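Local coordinates for tylactone synthase starter module and modules 1 & 2 (Streptomyces fradiae, PDB 2Z5L), which probably uses a nicotinamide cofactor to reduce a ketone of the growing polyketide in tylosin assembly, setting the chirality of the resulting alcohol, at residues Glu360-Ala365 with Gly402-Ala407. Numbering follows the deposited sequence.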
loop_
_atom_site.group_PDB
_atom_site.type_symbol
_atom_site.label_atom_id
_atom_site.label_comp_id
_atom_site.label_asym_id
_atom_site.label_seq_id
_atom_site.Cartn_x
_atom_site.Cartn_y
_atom_site.Cartn_z
ATOM N N GLU A 360 9.007 3.194 10.790
ATOM C CA GLU A 360 10.213 3.457 10.023
ATOM C C GLU A 360 10.929 2.174 9.703
ATOM O O GLU A 360 11.438 1.982 8.604
ATOM C CB GLU A 360 11.147 4.392 10.792
ATOM C CG GLU A 360 10.715 5.835 10.744
ATOM C CD GLU A 360 10.574 6.329 9.310
ATOM O OE1 GLU A 360 11.589 6.357 8.566
ATOM O OE2 GLU A 360 9.434 6.672 8.927
ATOM N N THR A 361 10.974 1.289 10.682
ATOM C CA THR A 361 11.649 0.018 10.493
ATOM C C THR A 361 10.989 -0.750 9.358
ATOM O O THR A 361 11.658 -1.406 8.558
ATOM C CB THR A 361 11.597 -0.787 11.792
ATOM O OG1 THR A 361 12.369 -0.110 12.795
ATOM C CG2 THR A 361 12.144 -2.179 11.579
ATOM N N VAL A 362 9.669 -0.628 9.263
ATOM C CA VAL A 362 8.937 -1.337 8.229
ATOM C C VAL A 362 9.113 -0.751 6.839
ATOM O O VAL A 362 9.243 -1.490 5.853
ATOM C CB VAL A 362 7.443 -1.415 8.585
ATOM C CG1 VAL A 362 6.634 -2.016 7.418
ATOM C CG2 VAL A 362 7.286 -2.273 9.819
ATOM N N ARG A 363 9.127 0.574 6.738
ATOM C CA ARG A 363 9.287 1.172 5.412
ATOM C C ARG A 363 10.731 1.241 4.937
ATOM O O ARG A 363 10.988 1.242 3.734
ATOM C CB ARG A 363 8.645 2.560 5.359
ATOM C CG ARG A 363 9.304 3.613 6.192
ATOM C CD ARG A 363 8.357 4.790 6.307
ATOM N NE ARG A 363 7.943 5.250 4.984
ATOM C CZ ARG A 363 8.693 6.018 4.200
ATOM N NH1 ARG A 363 9.885 6.409 4.625
ATOM N NH2 ARG A 363 8.262 6.386 2.996
ATOM N N GLY A 364 11.673 1.263 5.875
ATOM C CA GLY A 364 13.079 1.333 5.504
ATOM C C GLY A 364 13.491 0.460 4.329
ATOM O O GLY A 364 13.820 0.961 3.240
ATOM N N ALA A 365 13.474 -0.853 4.531
ATOM C CA ALA A 365 13.877 -1.783 3.470
ATOM C C ALA A 365 12.944 -1.788 2.269
ATOM O O ALA A 365 13.383 -1.861 1.111
ATOM C CB ALA A 365 13.981 -3.201 4.029
ATOM N N GLY A 402 -0.839 -1.916 9.666
ATOM C CA GLY A 402 -0.993 -0.570 9.135
ATOM C C GLY A 402 0.295 -0.011 8.551
ATOM O O GLY A 402 0.282 0.638 7.507
ATOM N N ALA A 403 1.418 -0.274 9.206
ATOM C CA ALA A 403 2.685 0.262 8.729
ATOM C C ALA A 403 3.087 -0.493 7.484
ATOM O O ALA A 403 3.685 0.062 6.559
ATOM C CB ALA A 403 3.760 0.125 9.816
ATOM N N TYR A 404 2.750 -1.774 7.450
ATOM C CA TYR A 404 3.085 -2.596 6.292
ATOM C C TYR A 404 2.234 -2.213 5.072
ATOM O O TYR A 404 2.699 -2.256 3.923
ATOM C CB TYR A 404 2.888 -4.076 6.633
ATOM C CG TYR A 404 3.568 -5.022 5.676
ATOM C CD1 TYR A 404 4.954 -4.977 5.490
ATOM C CD2 TYR A 404 2.843 -6.015 5.008
ATOM C CE1 TYR A 404 5.601 -5.897 4.680
ATOM C CE2 TYR A 404 3.479 -6.940 4.196
ATOM C CZ TYR A 404 4.860 -6.878 4.039
ATOM O OH TYR A 404 5.514 -7.811 3.273
ATOM N N ALA A 405 0.978 -1.856 5.325
ATOM C CA ALA A 405 0.082 -1.461 4.241
ATOM C C ALA A 405 0.471 -0.113 3.666
ATOM O O ALA A 405 0.329 0.118 2.454
ATOM C CB ALA A 405 -1.356 -1.426 4.719
ATOM N N ALA A 406 0.952 0.786 4.523
ATOM C CA ALA A 406 1.359 2.088 4.019
ATOM C C ALA A 406 2.539 1.867 3.072
ATOM O O ALA A 406 2.532 2.347 1.938
ATOM C CB ALA A 406 1.755 3.019 5.168
ATOM N N ALA A 407 3.520 1.090 3.527
ATOM C CA ALA A 407 4.726 0.824 2.744
ATOM C C ALA A 407 4.457 0.150 1.398
ATOM O O ALA A 407 4.992 0.558 0.365
ATOM C CB ALA A 407 5.697 -0.023 3.561
#
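V362 packs its branched side chain against A403, Y404 and A407, joining two neighbouring helices of the Rossmann-type short-chain dehydrogenase/reductase fold. The segments 360-365 and 402-407 run nearly parallel, with axes 8.9 Å apart at closest approach and an angle of 28° between their directions.

No hydrogen bond links the two segments, and several polar groups are paired outside them: E360 forms a salt bridge with R123, and the carbonyl of Y404 accepts a bond from N408.

The apolar contacts centre on V362. Its CB lies 4.2 Å from CB of A403, while CG1 reaches deeper, settling against the backbone of the partner helix in van der Waals contact with the carbonyl O of A403 (3.7 Å) and CA of Y404 (3.8 Å). CG1 stands anti to the backbone N (chi1 173°), the position from which this one methyl also meets CB of A407 at the longer distance of 4.4 Å. A403 and A407, one turn apart, both direct their methyls toward helix 356-376. At R363 the main chain joins in, its CA 4.2 Å from CB of A407; CB of R363 lies 4.3 Å from that same methyl, and the side chain also touches Q164 on helix 160-175. The methyl of V362 meets Y404 at the ring edge, not over a face: CG1 sits near the ring plane, 3.9 Å from CD1 of Y404.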